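Local coordinates for Ice-binding protein (Flavobacteriaceae bacterium, PDB 5UYT) that probably binds ice through two beta-helical ice-binding domains in tandem and so acts as an antifreeze protein, at residues Ala13-Ala18 and Gly55-Ala60; Val214-Gly219 and Asn362-Val367; Thr225-Asn230 and Ala273-Asp278. All blocks are in the same frame, centred on the assembly; numbering follows the deposited sequence. Where two conformers were deposited one is given.

Interaction 1: Ala13-Ala18 and Gly55-Ala60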
loop_
_atom_site.group_PDB
_atom_site.type_symbol
_atom_site.label_atom_id
_atom_site.label_comp_id
_atom_site.label_asym_id
_atom_site.label_seq_id
_atom_site.Cartn_x
_atom_site.Cartn_y
_atom_site.Cartn_z
ATOM N N ALA A 13 -11.785 2.153 3.833
ATOM C CA ALA A 13 -11.230 3.329 4.491
ATOM C C ALA A 13 -12.253 4.461 4.531
ATOM O O ALA A 13 -12.372 5.150 5.559
ATOM C CB ALA A 13 -9.986 3.813 3.749
ATOM N N LEU A 14 -12.959 4.672 3.413
ATOM C CA LEU A 14 -13.958 5.745 3.290
ATOM C C LEU A 14 -15.205 5.125 2.671
ATOM O O LEU A 14 -15.125 4.505 1.603
ATOM C CB LEU A 14 -13.460 6.856 2.348
ATOM C CG LEU A 14 -12.117 7.514 2.693
ATOM C CD1 LEU A 14 -11.663 8.456 1.565
ATOM C CD2 LEU A 14 -12.260 8.279 4.013
ATOM N N PHE A 15 -16.349 5.284 3.328
ATOM C CA PHE A 15 -17.573 4.717 2.791
ATOM C C PHE A 15 -18.809 5.491 3.231
ATOM O O PHE A 15 -18.947 5.833 4.410
ATOM C CB PHE A 15 -17.747 3.246 3.194
ATOM C CG PHE A 15 -19.080 2.679 2.773
ATOM C CD1 PHE A 15 -19.284 2.273 1.458
ATOM C CD2 PHE A 15 -20.140 2.596 3.668
ATOM C CE1 PHE A 15 -20.517 1.788 1.051
ATOM C CE2 PHE A 15 -21.386 2.112 3.271
ATOM C CZ PHE A 15 -21.575 1.705 1.958
ATOM N N THR A 16 -19.694 5.750 2.275
ATOM C CA THR A 16 -21.038 6.237 2.610
ATOM C C THR A 16 -22.115 5.379 1.965
ATOM O O THR A 16 -21.986 4.917 0.821
ATOM C CB THR A 16 -21.255 7.741 2.290
ATOM O OG1 THR A 16 -22.574 8.105 2.714
ATOM C CG2 THR A 16 -21.121 8.067 0.794
ATOM N N THR A 17 -23.170 5.143 2.728
ATOM C CA THR A 17 -24.339 4.440 2.232
ATOM C C THR A 17 -25.053 5.269 1.149
ATOM O O THR A 17 -25.664 4.722 0.223
ATOM C CB THR A 17 -25.243 4.088 3.432
ATOM O OG1 THR A 17 -24.569 3.070 4.183
ATOM C CG2 THR A 17 -26.651 3.605 3.004
ATOM N N ALA A 18 -24.956 6.592 1.244
ATOM C CA ALA A 18 -25.605 7.458 0.266
ATOM C C ALA A 18 -24.951 8.831 0.237
ATOM O O ALA A 18 -24.952 9.551 1.235
ATOM C CB ALA A 18 -27.097 7.577 0.553
ATOM N N GLY A 55 -22.310 -4.712 -5.445
ATOM C CA GLY A 55 -22.543 -5.691 -4.379
ATOM C C GLY A 55 -21.699 -5.440 -3.134
ATOM O O GLY A 55 -22.169 -5.646 -2.016
ATOM N N ALA A 56 -20.454 -4.995 -3.311
ATOM C CA ALA A 56 -19.619 -4.647 -2.165
ATOM C C ALA A 56 -20.163 -3.474 -1.323
ATOM O O ALA A 56 -20.079 -3.500 -0.082
ATOM C CB ALA A 56 -18.203 -4.342 -2.617
ATOM N N THR A 57 -20.663 -2.438 -1.995
ATOM C CA THR A 57 -21.189 -1.255 -1.284
ATOM C C THR A 57 -22.548 -1.545 -0.656
ATOM O O THR A 57 -22.900 -0.960 0.374
ATOM C CB THR A 57 -21.275 0.008 -2.178
ATOM O OG1 THR A 57 -22.173 -0.214 -3.270
ATOM C CG2 THR A 57 -19.885 0.396 -2.713
ATOM N N SER A 58 -23.303 -2.450 -1.274
ATOM C CA SER A 58 -24.616 -2.839 -0.756
ATOM C C SER A 58 -24.413 -3.602 0.553
ATOM O O SER A 58 -25.110 -3.345 1.544
ATOM C CB SER A 58 -25.361 -3.697 -1.784
ATOM O OG SER A 58 -26.656 -4.026 -1.312
ATOM N N ALA A 59 -23.462 -4.539 0.542
ATOM C CA ALA A 59 -23.055 -5.297 1.735
ATOM C C ALA A 59 -22.509 -4.404 2.865
ATOM O O ALA A 59 -22.910 -4.560 4.031
ATOM C CB ALA A 59 -22.051 -6.382 1.365
ATOM N N ALA A 60 -21.630 -3.464 2.511
ATOM C CA ALA A 60 -21.086 -2.481 3.470
ATOM C C ALA A 60 -22.209 -1.626 4.092
ATOM O O ALA A 60 -22.224 -1.392 5.314
ATOM C CB ALA A 60 -20.024 -1.601 2.809
#

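Interaction 2: Val214-Gly219 and Asn362-Val367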
loop_
_atom_site.group_PDB
_atom_site.type_symbol
_atom_site.label_atom_id
_atom_site.label_comp_id
_atom_site.label_asym_id
_atom_site.label_seq_id
_atom_site.Cartn_x
_atom_site.Cartn_y
_atom_site.Cartn_z
ATOM N N VAL A 214 0.786 -16.526 -4.212
ATOM C CA VAL A 214 1.940 -17.443 -4.208
ATOM C C VAL A 214 3.003 -16.913 -5.156
ATOM O O VAL A 214 2.693 -16.571 -6.299
ATOM C CB VAL A 214 1.509 -18.867 -4.625
ATOM C CG1 VAL A 214 2.716 -19.793 -4.765
ATOM C CG2 VAL A 214 0.532 -19.420 -3.615
ATOM N N ALA A 215 4.233 -16.791 -4.648
ATOM C CA ALA A 215 5.404 -16.305 -5.399
ATOM C C ALA A 215 5.691 -17.212 -6.595
ATOM O O ALA A 215 5.437 -18.428 -6.509
ATOM C CB ALA A 215 6.639 -16.240 -4.498
ATOM N N PRO A 216 6.215 -16.649 -7.705
ATOM C CA PRO A 216 6.597 -17.514 -8.809
ATOM C C PRO A 216 7.803 -18.365 -8.443
ATOM O O PRO A 216 8.655 -17.936 -7.646
ATOM C CB PRO A 216 7.019 -16.524 -9.892
ATOM C CG PRO A 216 7.555 -15.332 -9.111
ATOM C CD PRO A 216 6.529 -15.233 -8.004
ATOM N N ASN A 217 7.875 -19.555 -9.027
ATOM C CA ASN A 217 9.085 -20.314 -8.964
ATOM C C ASN A 217 10.006 -19.723 -10.025
ATOM O O ASN A 217 9.680 -19.742 -11.219
ATOM C CB ASN A 217 8.792 -21.789 -9.217
ATOM C CG ASN A 217 10.056 -22.636 -9.295
ATOM O OD1 ASN A 217 11.140 -22.222 -8.922
ATOM N ND2 ASN A 217 9.889 -23.866 -9.764
ATOM N N LEU A 218 11.124 -19.146 -9.588
ATOM C CA LEU A 218 12.111 -18.622 -10.551
ATOM C C LEU A 218 13.019 -19.708 -11.167
ATOM O O LEU A 218 13.785 -19.406 -12.096
ATOM C CB LEU A 218 12.960 -17.503 -9.930
ATOM C CG LEU A 218 12.183 -16.268 -9.451
ATOM C CD1 LEU A 218 13.161 -15.289 -8.813
ATOM C CD2 LEU A 218 11.421 -15.605 -10.594
ATOM N N GLY A 219 12.950 -20.961 -10.687
ATOM C CA GLY A 219 13.938 -21.967 -11.128
ATOM C C GLY A 219 15.381 -21.448 -11.078
ATOM O O GLY A 219 15.793 -20.825 -10.086
ATOM N N ASN A 362 10.589 -11.324 -1.883
ATOM C CA ASN A 362 9.146 -11.586 -2.068
ATOM C C ASN A 362 8.431 -10.484 -2.848
ATOM O O ASN A 362 7.201 -10.394 -2.793
ATOM C CB ASN A 362 8.441 -11.777 -0.698
ATOM C CG ASN A 362 8.979 -12.977 0.073
ATOM O OD1 ASN A 362 9.527 -13.901 -0.508
ATOM N ND2 ASN A 362 8.840 -12.956 1.402
ATOM N N VAL A 363 9.201 -9.661 -3.559
ATOM C CA VAL A 363 8.654 -8.576 -4.384
ATOM C C VAL A 363 8.946 -8.851 -5.859
ATOM O O VAL A 363 10.125 -9.116 -6.235
ATOM C CB VAL A 363 9.321 -7.252 -3.981
ATOM C CG1 VAL A 363 8.809 -6.128 -4.866
ATOM C CG2 VAL A 363 9.037 -6.978 -2.494
ATOM N N PHE A 364 7.878 -8.855 -6.674
ATOM C CA PHE A 364 8.007 -9.156 -8.102
ATOM C C PHE A 364 7.327 -8.112 -8.954
ATOM O O PHE A 364 6.211 -7.668 -8.636
ATOM C CB PHE A 364 7.374 -10.515 -8.411
ATOM C CG PHE A 364 7.972 -11.618 -7.596
ATOM C CD1 PHE A 364 9.130 -12.265 -8.037
ATOM C CD2 PHE A 364 7.456 -11.917 -6.328
ATOM C CE1 PHE A 364 9.736 -13.251 -7.255
ATOM C CE2 PHE A 364 8.063 -12.911 -5.541
ATOM C CZ PHE A 364 9.199 -13.552 -5.998
ATOM N N TRP A 365 7.974 -7.760 -10.059
ATOM C CA TRP A 365 7.422 -6.760 -10.960
ATOM C C TRP A 365 7.343 -7.427 -12.325
ATOM O O TRP A 365 8.374 -7.884 -12.854
ATOM C CB TRP A 365 8.386 -5.576 -11.088
ATOM C CG TRP A 365 8.734 -4.883 -9.786
ATOM C CD1 TRP A 365 9.620 -5.320 -8.826
ATOM C CD2 TRP A 365 8.235 -3.625 -9.338
ATOM N NE1 TRP A 365 9.680 -4.401 -7.799
ATOM C CE2 TRP A 365 8.838 -3.353 -8.090
ATOM C CE3 TRP A 365 7.300 -2.708 -9.860
ATOM C CZ2 TRP A 365 8.553 -2.192 -7.353
ATOM C CZ3 TRP A 365 7.031 -1.536 -9.135
ATOM C CH2 TRP A 365 7.674 -1.283 -7.897
ATOM N N LYS A 366 6.138 -7.496 -12.893
ATOM C CA LYS A 366 5.965 -8.047 -14.231
ATOM C C LYS A 366 5.776 -6.864 -15.172
ATOM O O LYS A 366 4.732 -6.202 -15.078
ATOM C CB LYS A 366 4.708 -8.927 -14.219
ATOM C CG LYS A 366 4.438 -9.769 -15.485
ATOM C CD LYS A 366 3.779 -8.982 -16.619
ATOM C CE LYS A 366 2.498 -8.242 -16.232
ATOM N NZ LYS A 366 2.056 -7.331 -17.336
ATOM N N VAL A 367 6.743 -6.584 -16.055
ATOM C CA VAL A 367 6.655 -5.372 -16.887
ATOM C C VAL A 367 6.524 -5.744 -18.378
ATOM O O VAL A 367 7.427 -6.328 -18.987
ATOM C CB VAL A 367 7.905 -4.464 -16.680
ATOM C CG1 VAL A 367 7.745 -3.204 -17.535
ATOM C CG2 VAL A 367 8.067 -4.144 -15.177
#

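Interaction 3: Thr225-Asn230 and Ala273-Asp278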
loop_
_atom_site.group_PDB
_atom_site.type_symbol
_atom_site.label_atom_id
_atom_site.label_comp_id
_atom_site.label_asym_id
_atom_site.label_seq_id
_atom_site.Cartn_x
_atom_site.Cartn_y
_atom_site.Cartn_z
ATOM N N THR A 225 21.331 -12.126 -11.608
ATOM C CA THR A 225 20.975 -10.824 -11.149
ATOM C C THR A 225 20.639 -9.905 -12.318
ATOM O O THR A 225 19.788 -9.026 -12.173
ATOM C CB THR A 225 22.117 -10.266 -10.286
ATOM O OG1 THR A 225 22.351 -11.193 -9.216
ATOM C CG2 THR A 225 21.773 -8.884 -9.706
ATOM N N ILE A 226 21.358 -10.035 -13.439
ATOM C CA ILE A 226 21.082 -9.244 -14.647
ATOM C C ILE A 226 21.078 -10.256 -15.790
ATOM O O ILE A 226 22.106 -10.934 -16.023
ATOM C CB ILE A 226 22.184 -8.193 -14.923
ATOM C CG1 ILE A 226 22.411 -7.305 -13.693
ATOM C CG2 ILE A 226 21.850 -7.359 -16.161
ATOM C CD1 ILE A 226 21.301 -6.322 -13.391
ATOM N N PHE A 227 19.951 -10.384 -16.469
ATOM C CA PHE A 227 19.824 -11.440 -17.478
ATOM C C PHE A 227 18.862 -11.059 -18.584
ATOM O O PHE A 227 17.761 -10.563 -18.305
ATOM C CB PHE A 227 19.383 -12.765 -16.822
ATOM C CG PHE A 227 19.133 -13.870 -17.819
ATOM C CD1 PHE A 227 20.197 -14.576 -18.367
ATOM C CD2 PHE A 227 17.837 -14.195 -18.239
ATOM C CE1 PHE A 227 19.975 -15.605 -19.305
ATOM C CE2 PHE A 227 17.616 -15.214 -19.183
ATOM C CZ PHE A 227 18.694 -15.919 -19.712
ATOM N N SER A 228 19.273 -11.307 -19.835
ATOM C CA SER A 228 18.345 -11.221 -20.980
ATOM C C SER A 228 18.171 -12.581 -21.642
ATOM O O SER A 228 19.159 -13.283 -21.909
ATOM C CB SER A 228 18.815 -10.226 -22.062
ATOM O OG SER A 228 17.824 -10.209 -23.118
ATOM N N GLY A 229 16.927 -12.948 -21.922
ATOM C CA GLY A 229 16.686 -14.101 -22.808
ATOM C C GLY A 229 17.130 -13.869 -24.243
ATOM O O GLY A 229 17.345 -14.842 -25.009
ATOM N N ASN A 230 17.233 -12.602 -24.660
ATOM C CA ASN A 230 17.553 -12.299 -26.075
ATOM C C ASN A 230 17.972 -10.837 -26.223
ATOM O O ASN A 230 17.121 -9.943 -26.109
ATOM C CB ASN A 230 16.334 -12.597 -26.980
ATOM C CG ASN A 230 16.647 -12.498 -28.460
ATOM O OD1 ASN A 230 17.548 -11.790 -28.886
ATOM N ND2 ASN A 230 15.908 -13.238 -29.252
ATOM N N ALA A 273 20.661 -20.869 -21.349
ATOM C CA ALA A 273 19.528 -21.507 -22.018
ATOM C C ALA A 273 18.464 -21.918 -21.001
ATOM O O ALA A 273 17.258 -21.686 -21.224
ATOM C CB ALA A 273 19.979 -22.701 -22.889
ATOM N N GLN A 274 18.905 -22.483 -19.875
ATOM C CA GLN A 274 17.990 -22.929 -18.822
ATOM C C GLN A 274 17.358 -21.740 -18.115
ATOM O O GLN A 274 16.150 -21.765 -17.781
ATOM C CB GLN A 274 18.689 -23.853 -17.809
ATOM C CG GLN A 274 17.748 -24.403 -16.727
ATOM C CD GLN A 274 16.652 -25.307 -17.285
ATOM O OE1 GLN A 274 16.887 -26.124 -18.163
ATOM N NE2 GLN A 274 15.445 -25.168 -16.756
ATOM N N ALA A 275 18.170 -20.702 -17.886
ATOM C CA ALA A 275 17.648 -19.467 -17.305
ATOM C C ALA A 275 16.562 -18.851 -18.208
ATOM O O ALA A 275 15.563 -18.346 -17.702
ATOM C CB ALA A 275 18.757 -18.469 -17.031
ATOM N N ALA A 276 16.774 -18.856 -19.519
ATOM C CA ALA A 276 15.774 -18.259 -20.432
ATOM C C ALA A 276 14.423 -18.992 -20.342
ATOM O O ALA A 276 13.361 -18.361 -20.351
ATOM C CB ALA A 276 16.279 -18.268 -21.883
ATOM N N LEU A 277 14.463 -20.317 -20.277
ATOM C CA LEU A 277 13.222 -21.116 -20.146
ATOM C C LEU A 277 12.513 -20.763 -18.839
ATOM O O LEU A 277 11.297 -20.539 -18.794
ATOM C CB LEU A 277 13.532 -22.623 -20.211
ATOM C CG LEU A 277 14.015 -23.128 -21.578
ATOM C CD1 LEU A 277 14.397 -24.616 -21.530
ATOM C CD2 LEU A 277 12.941 -22.949 -22.668
ATOM N N ASP A 278 13.292 -20.685 -17.775
ATOM C CA ASP A 278 12.738 -20.437 -16.458
ATOM C C ASP A 278 12.204 -19.009 -16.329
ATOM O O ASP A 278 11.190 -18.792 -15.674
ATOM C CB ASP A 278 13.767 -20.733 -15.385
ATOM C CG ASP A 278 13.998 -22.215 -15.232
ATOM O OD1 ASP A 278 13.162 -22.985 -15.735
ATOM O OD2 ASP A 278 14.994 -22.608 -14.611
#

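Interaction 1: Ala13-Ala18 and Gly55-Ala60
The ring of Phe15 lies under the methyl group of Ala60, where a strand of the right-handed beta-helix faces the alpha-helix that runs alongside it. Between 13-18 and 55-60 the join is made by apolar contact, with no hydrogen bond crossing. CB of Ala60 stands 3.8 Å from the centroid of the Phe15 ring and 14° off its normal, a CH-pi contact displaced toward the rim on the CZ side. Thr57, one helical turn earlier, meets the same ring differently: its CB comes in at the edge, near the ring plane, 3.8 Å from CE1 of Phe15. Its carbonyl O approaches obliquely, 3.4 Å from CZ of Phe15. The ring reaches the helix because its first torsion puts CG of Phe15 anti to the backbone N (chi1 174°), on the side where the helix lies.

Thr57 keeps its polar end for other work. OG1 is hydrogen-bonded to ND2 of Asn36 and to the backbone N of Asn54, just before the helix, while CB and CG2 remain beside the ring. Ala61 and Leu64 of helix 55-73 add to the cover of Phe15, which also meets the ring of Phe12. The backbone of Phe15 is hydrogen-bonded to Ala185 and Ser187 of strand 180-187. Beyond Phe15 the strand ends in an ST turn, in which the backbone N of Ala18 donates to OG1 of Thr16 across 3.2 Å.

Interaction 2: Val214-Gly219 and Asn362-Val367
Pro216 sets its CG-CD edge down on one face of the Phe364 ring, and the pair illustrates how an extended linking chain can be fixed to a beta-helix without backbone pairing. The CH-pi part comes first. CD of Pro216 sits 3.6 Å from the centroid of the Phe364 ring and only 5° off the normal, almost exactly over the centre, while CG of Pro216 leans toward the rim at 3.5 Å from CE1 of Phe364.

Apolar contacts frame this CH-pi contact. CB of Ala215 approaches obliquely, 3.8 Å from CE2 of Phe364, and Leu218 brings CD1 to the ring edge near its plane, 4.3 Å from CE1 of Phe364. Phe364 has CG beside its backbone N and anti to the carbonyl carbon (chi1 -57°), an arrangement that carries the ring up from the strand to the passing chain.

No hydrogen bond crosses between the segments; within 214-219, the backbone N of Gly219 donates to OD1 of Asn217 over 2.8 Å, closing an Asx turn, with the donor well above the carbonyl plane of the amide. The turn bends the chain just after Leu218, and Gly219, which ends it, has a positive phi (47°), a conformation that favours glycine.

In the fold, strand 363-367 runs between the parallel strands 336-340 and 382-385, and Leu218 and Phe364 both touch Ser382. Pro216 also packs on Tyr285 and Leu286, and the carbonyl O of Val214 is hydrogen-bonded to the hydroxyl of Tyr285, so the linking chain is held against both the strand face and helix 270-288.

Interaction 3: Thr225-Asn230 and Ala273-Asp278
An aromatic side chain set against alanines makes this an apolar strand-to-helix contact, on the second beta-helix, where strand 224-228 faces the flanking helix 270-288. Phe227 does most of the touching. Its CG is anti to the backbone N (chi1 176°), which turns the ring toward the helix. CB of Ala275 stands over one face of this ring, 4.0 Å from the centroid and 22° off the normal, a CH-pi contact offset toward CZ. The next residue approaches obliquely, with the backbone N of Ala276 3.5 Å from CZ of Phe227 and the CB of Ala276 4.0 Å from the same atom. Past the strand, CA of Gly229 touches CB of Ala276 at 4.3 Å. There the chain turns: OG of Ser228 accepts from the backbone N of Asn230 in an ST turn and is also hydrogen-bonded to the carbonyl O of Gly407. Phe227 meets Tyr224 edge-to-face and touches Thr272 and Leu279 of the helix. Replacing Phe227 by an alanine would probably open a gap beneath Ala275 and deprive the Tyr224 ring of an edge-to-face partner. With no hydrogen bond or salt bridge between 225-230 and 273-278, the attachment between these segments rests on dispersion and CH-pi contact.

Interactions 1 and 3 look like counterparts in the two ice-binding-like regions: in each, a phenylalanine on an early strand meets the helix that flanks its own beta-helix, 55-73 in one and 270-288 in the other. Their centres are 46 Å apart, on opposite sides of the chain's centre; interaction 1 lies about 33 Å from interaction 2 between centres. Interaction 1 closes first along the chain. Interaction 2 then opens, and interaction 3 falls within the span between its two segments. Interactions 2 and 3 lie 14 Å apart between centres and touch. Both reach the same set of parallel strands, so the linking chain and helix 270-288 pack on the second beta-helix.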